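Local coordinates for putative ABC transporter, ATP-binding protein ComA (Streptococcus mutans, PDB 3K8U) that is a putative ABC transporter ATP-binding protein, represented here by its papain-like C39 peptidase domain, at residues Phe75-Val86 / Tyr97-Leu108. Sequence-based numbering, arbitrary orientation.
Sequences FDYNDLTYPFIV and YYVVYGSQNNQL
The ring of Y82 lies flat over G102, whose CA stands 3.6 Å from the ring centroid in a CH-pi contact, while L80 CG covers the opposite face. Glycine suits this place because the backbone here is almost fully extended (phi 174°, psi -171°), a shape it adopts most easily. At the edge of the Y82 ring, near its plane, sits V100 O; Y82 OH reaches the edge of the F75 ring and makes a long, weak contact with S103 OG. A water joins S103 OG to F75 O, giving this less buried end a polar finish.

V100 meets four partners through its three side-chain carbons, its beta branching offering a methyl to each side of the cluster. With F84 CG between its own backbone N and carbonyl carbon (chi1 59°), the F84 ring turns a face to V100 CB, 4.1 Å from the centroid. V100 CG1 meets both Y82 CE1 and F75 CE1, and V100 CG2 touches V86 CG2 at 3.7 Å. L108 CD2 rests over a face of the F75 ring, 3.6 Å from F75 CD1; the aromatics suit these places by giving flat apolar faces. F127 of helix 124-130 touches both V86 and L108.

Toward the other face of the sheet, P83, preceded by a cis peptide bond, packs its CB against V99 CG1 and Y101 CD1. The backbones are joined by paired bonds: V100 N reaches F84 O at 2.8 Å, F84 N answers to V100 O, and V86 and Y98 repeat the exchange.

These bonds tie strands 84-90 and 93-104 into a beta hairpin; on its other edge strand 93-104 pairs with 107-112, where Y101 and G102 both face I109 in a classic beta bulge, within the antiparallel sheet of a papain-like C39 peptidase domain.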
loop_
_atom_site.group_PDB
_atom_site.type_symbol
_atom_site.label_atom_id
_atom_site.label_comp_id
_atom_site.label_asym_id
_atom_site.label_seq_id
_atom_site.Cartn_x
_atom_site.Cartn_y
_atom_site.Cartn_z
ATOM N N PHE A 75 3.327 -14.992 1.122
ATOM C CA PHE A 75 3.374 -14.881 2.573
ATOM C C PHE A 75 4.009 -16.053 3.318
ATOM O O PHE A 75 4.242 -15.975 4.529
ATOM C CB PHE A 75 1.978 -14.535 3.104
ATOM C CG PHE A 75 1.407 -13.294 2.480
ATOM C CD1 PHE A 75 1.916 -12.039 2.815
ATOM C CD2 PHE A 75 0.421 -13.378 1.502
ATOM C CE1 PHE A 75 1.457 -10.889 2.179
ATOM C CE2 PHE A 75 -0.046 -12.233 0.859
ATOM C CZ PHE A 75 0.477 -10.982 1.198
ATOM N N ASP A 76 4.340 -17.112 2.582
ATOM C CA ASP A 76 4.986 -18.288 3.159
ATOM C C ASP A 76 6.499 -18.238 2.955
ATOM O O ASP A 76 7.216 -19.149 3.362
ATOM C CB ASP A 76 4.421 -19.574 2.546
ATOM C CG ASP A 76 2.955 -19.775 2.861
ATOM O OD1 ASP A 76 2.507 -19.328 3.935
ATOM O OD2 ASP A 76 2.248 -20.387 2.035
ATOM N N TYR A 77 6.969 -17.186 2.288
ATOM C CA TYR A 77 8.392 -16.983 2.026
ATOM C C TYR A 77 8.970 -16.210 3.218
ATOM O O TYR A 77 8.710 -15.018 3.387
ATOM C CB TYR A 77 8.550 -16.207 0.716
ATOM C CG TYR A 77 9.969 -15.871 0.318
ATOM C CD1 TYR A 77 10.904 -16.874 0.046
ATOM C CD2 TYR A 77 10.364 -14.542 0.171
ATOM C CE1 TYR A 77 12.198 -16.555 -0.369
ATOM C CE2 TYR A 77 11.650 -14.214 -0.241
ATOM C CZ TYR A 77 12.560 -15.219 -0.512
ATOM O OH TYR A 77 13.819 -14.878 -0.948
ATOM N N ASN A 78 9.748 -16.904 4.044
ATOM C CA ASN A 78 10.324 -16.316 5.257
ATOM C C ASN A 78 11.269 -15.127 5.099
ATOM O O ASN A 78 11.485 -14.382 6.056
ATOM C CB ASN A 78 10.965 -17.408 6.120
ATOM C CG ASN A 78 9.952 -18.438 6.607
ATOM O OD1 ASN A 78 8.757 -18.155 6.705
ATOM N ND2 ASN A 78 10.427 -19.639 6.914
ATOM N N ASP A 79 11.827 -14.943 3.906
ATOM C CA ASP A 79 12.728 -13.818 3.656
ATOM C C ASP A 79 11.994 -12.604 3.069
ATOM O O ASP A 79 12.627 -11.643 2.631
ATOM C CB ASP A 79 13.866 -14.232 2.720
ATOM C CG ASP A 79 14.920 -15.098 3.405
ATOM O OD1 ASP A 79 14.882 -15.259 4.646
ATOM O OD2 ASP A 79 15.799 -15.616 2.684
ATOM N N LEU A 80 10.663 -12.647 3.068
ATOM C CA LEU A 80 9.858 -11.552 2.531
ATOM C C LEU A 80 10.116 -10.254 3.300
ATOM O O LEU A 80 10.167 -10.252 4.529
ATOM C CB LEU A 80 8.369 -11.907 2.591
ATOM C CG LEU A 80 7.385 -10.922 1.955
ATOM C CD1 LEU A 80 7.717 -10.724 0.488
ATOM C CD2 LEU A 80 5.966 -11.442 2.113
ATOM N N THR A 81 10.325 -9.165 2.569
ATOM C CA THR A 81 10.580 -7.876 3.199
ATOM C C THR A 81 9.315 -7.045 3.311
ATOM O O THR A 81 8.651 -6.767 2.312
ATOM C CB THR A 81 11.637 -7.056 2.433
ATOM O OG1 THR A 81 11.192 -6.832 1.089
ATOM C CG2 THR A 81 12.974 -7.781 2.421
ATOM N N TYR A 82 8.979 -6.683 4.543
ATOM C CA TYR A 82 7.816 -5.857 4.836
ATOM C C TYR A 82 8.345 -4.475 5.206
ATOM O O TYR A 82 9.484 -4.344 5.655
ATOM C CB TYR A 82 7.037 -6.431 6.021
ATOM C CG TYR A 82 6.402 -7.779 5.781
ATOM C CD1 TYR A 82 5.165 -7.886 5.143
ATOM C CD2 TYR A 82 7.013 -8.949 6.233
ATOM C CE1 TYR A 82 4.549 -9.126 4.966
ATOM C CE2 TYR A 82 6.407 -10.193 6.059
ATOM C CZ TYR A 82 5.179 -10.273 5.430
ATOM O OH TYR A 82 4.572 -11.496 5.275
ATOM N N PRO A 83 7.535 -3.424 5.013
ATOM C CA PRO A 83 6.174 -3.472 4.474
ATOM C C PRO A 83 6.165 -3.244 2.966
ATOM O O PRO A 83 7.187 -2.884 2.376
ATOM C CB PRO A 83 5.509 -2.303 5.194
ATOM C CG PRO A 83 6.605 -1.266 5.158
ATOM C CD PRO A 83 7.856 -2.068 5.507
ATOM N N PHE A 84 5.029 -3.522 2.336
ATOM C CA PHE A 84 4.879 -3.277 0.907
ATOM C C PHE A 84 3.435 -2.902 0.592
ATOM O O PHE A 84 2.564 -2.969 1.462
ATOM C CB PHE A 84 5.395 -4.442 0.047
ATOM C CG PHE A 84 4.724 -5.754 0.309
ATOM C CD1 PHE A 84 3.644 -6.166 -0.468
ATOM C CD2 PHE A 84 5.197 -6.603 1.306
ATOM C CE1 PHE A 84 3.049 -7.403 -0.258
ATOM C CE2 PHE A 84 4.610 -7.843 1.524
ATOM C CZ PHE A 84 3.534 -8.245 0.742
ATOM N N ILE A 85 3.193 -2.476 -0.640
ATOM C CA ILE A 85 1.867 -2.038 -1.062
ATOM C C ILE A 85 1.159 -3.059 -1.945
ATOM O O ILE A 85 1.796 -3.718 -2.757
ATOM C CB ILE A 85 1.991 -0.701 -1.825
ATOM C CG1 ILE A 85 2.583 0.366 -0.897
ATOM C CG2 ILE A 85 0.640 -0.257 -2.386
ATOM C CD1 ILE A 85 3.083 1.605 -1.615
ATOM N N VAL A 86 -0.153 -3.205 -1.756
ATOM C CA VAL A 86 -0.949 -4.121 -2.574
ATOM C C VAL A 86 -2.208 -3.441 -3.089
ATOM O O VAL A 86 -2.752 -2.540 -2.442
ATOM C CB VAL A 86 -1.362 -5.419 -1.815
ATOM C CG1 VAL A 86 -0.135 -6.274 -1.525
ATOM C CG2 VAL A 86 -2.110 -5.086 -0.524
ATOM N N TYR A 97 -5.784 0.623 -2.052
ATOM C CA TYR A 97 -4.554 -0.095 -1.736
ATOM C C TYR A 97 -4.406 -0.258 -0.234
ATOM O O TYR A 97 -4.982 0.506 0.537
ATOM C CB TYR A 97 -3.323 0.685 -2.233
ATOM C CG TYR A 97 -3.303 0.974 -3.717
ATOM C CD1 TYR A 97 -2.622 0.140 -4.599
ATOM C CD2 TYR A 97 -3.979 2.079 -4.239
ATOM C CE1 TYR A 97 -2.619 0.394 -5.970
ATOM C CE2 TYR A 97 -3.982 2.341 -5.600
ATOM C CZ TYR A 97 -3.304 1.496 -6.459
ATOM O OH TYR A 97 -3.320 1.750 -7.810
ATOM N N TYR A 98 -3.616 -1.249 0.165
ATOM C CA TYR A 98 -3.314 -1.494 1.575
ATOM C C TYR A 98 -1.805 -1.542 1.694
ATOM O O TYR A 98 -1.088 -1.738 0.707
ATOM C CB TYR A 98 -3.751 -2.888 2.042
ATOM C CG TYR A 98 -5.221 -3.205 2.135
ATOM C CD1 TYR A 98 -6.184 -2.206 2.244
ATOM C CD2 TYR A 98 -5.641 -4.536 2.151
ATOM C CE1 TYR A 98 -7.536 -2.528 2.370
ATOM C CE2 TYR A 98 -6.981 -4.869 2.274
ATOM C CZ TYR A 98 -7.923 -3.867 2.384
ATOM O OH TYR A 98 -9.246 -4.215 2.512
ATOM N N VAL A 99 -1.333 -1.368 2.920
ATOM C CA VAL A 99 0.076 -1.528 3.217
ATOM C C VAL A 99 0.057 -2.893 3.913
ATOM O O VAL A 99 -0.897 -3.201 4.633
ATOM C CB VAL A 99 0.591 -0.478 4.224
ATOM C CG1 VAL A 99 2.027 -0.798 4.610
ATOM C CG2 VAL A 99 0.508 0.924 3.621
ATOM N N VAL A 100 1.026 -3.755 3.619
ATOM C CA VAL A 100 1.080 -5.050 4.286
ATOM C C VAL A 100 2.298 -5.009 5.204
ATOM O O VAL A 100 3.421 -4.803 4.747
ATOM C CB VAL A 100 1.173 -6.237 3.290
ATOM C CG1 VAL A 100 1.223 -7.555 4.057
ATOM C CG2 VAL A 100 -0.037 -6.236 2.372
ATOM N N TYR A 101 2.054 -5.167 6.501
ATOM C CA TYR A 101 3.107 -5.102 7.514
ATOM C C TYR A 101 3.685 -6.440 7.939
ATOM O O TYR A 101 4.824 -6.507 8.401
ATOM C CB TYR A 101 2.583 -4.390 8.757
ATOM C CG TYR A 101 2.101 -2.988 8.500
ATOM C CD1 TYR A 101 3.002 -1.944 8.298
ATOM C CD2 TYR A 101 0.738 -2.706 8.460
ATOM C CE1 TYR A 101 2.553 -0.648 8.061
ATOM C CE2 TYR A 101 0.281 -1.423 8.224
ATOM C CZ TYR A 101 1.187 -0.400 8.025
ATOM O OH TYR A 101 0.717 0.864 7.771
ATOM N N GLY A 102 2.887 -7.495 7.829
ATOM C CA GLY A 102 3.367 -8.803 8.224
ATOM C C GLY A 102 2.287 -9.854 8.180
ATOM O O GLY A 102 1.190 -9.619 7.670
ATOM N N SER A 103 2.614 -11.032 8.700
ATOM C CA SER A 103 1.678 -12.143 8.740
ATOM C C SER A 103 1.860 -12.921 10.033
ATOM O O SER A 103 2.983 -13.096 10.512
ATOM C CB SER A 103 1.897 -13.073 7.544
ATOM O OG SER A 103 3.190 -13.653 7.573
ATOM N N GLN A 104 0.747 -13.358 10.609
ATOM C CA GLN A 104 0.769 -14.135 11.840
ATOM C C GLN A 104 -0.403 -15.106 11.817
ATOM O O GLN A 104 -1.565 -14.690 11.799
ATOM C CB GLN A 104 0.687 -13.227 13.071
ATOM C CG GLN A 104 0.997 -13.950 14.379
ATOM C CD GLN A 104 0.995 -13.027 15.586
ATOM O OE1 GLN A 104 0.353 -13.315 16.599
ATOM N NE2 GLN A 104 1.719 -11.916 15.488
ATOM N N ASN A 105 -0.077 -16.398 11.790
ATOM C CA ASN A 105 -1.058 -17.482 11.756
ATOM C C ASN A 105 -1.739 -17.535 10.387
ATOM O O ASN A 105 -1.069 -17.630 9.355
ATOM C CB ASN A 105 -2.098 -17.316 12.877
ATOM C CG ASN A 105 -1.463 -17.193 14.251
ATOM O OD1 ASN A 105 -1.600 -16.167 14.920
ATOM N ND2 ASN A 105 -0.759 -18.238 14.676
ATOM N N ASN A 106 -3.066 -17.491 10.386
ATOM C CA ASN A 106 -3.846 -17.511 9.155
ATOM C C ASN A 106 -4.314 -16.079 8.868
ATOM O O ASN A 106 -5.328 -15.861 8.199
ATOM C CB ASN A 106 -5.046 -18.453 9.321
ATOM C CG ASN A 106 -5.818 -18.663 8.031
ATOM O OD1 ASN A 106 -5.236 -18.908 6.972
ATOM N ND2 ASN A 106 -7.140 -18.569 8.116
ATOM N N GLN A 107 -3.564 -15.105 9.382
ATOM C CA GLN A 107 -3.902 -13.699 9.197
ATOM C C GLN A 107 -2.731 -12.823 8.777
ATOM O O GLN A 107 -1.567 -13.157 8.994
ATOM C CB GLN A 107 -4.522 -13.116 10.471
ATOM C CG GLN A 107 -5.851 -13.737 10.872
ATOM C CD GLN A 107 -6.633 -12.862 11.825
ATOM O OE1 GLN A 107 -7.737 -12.412 11.506
ATOM N NE2 GLN A 107 -6.063 -12.599 12.998
ATOM N N LEU A 108 -3.064 -11.698 8.158
ATOM C CA LEU A 108 -2.079 -10.727 7.710
ATOM C C LEU A 108 -2.339 -9.439 8.471
ATOM O O LEU A 108 -3.475 -9.162 8.847
ATOM C CB LEU A 108 -2.258 -10.444 6.218
ATOM C CG LEU A 108 -2.080 -11.614 5.253
ATOM C CD1 LEU A 108 -2.390 -11.165 3.841
ATOM C CD2 LEU A 108 -0.660 -12.137 5.355
HETATM O O HOH W 1 2.344 -16.515 6.682
#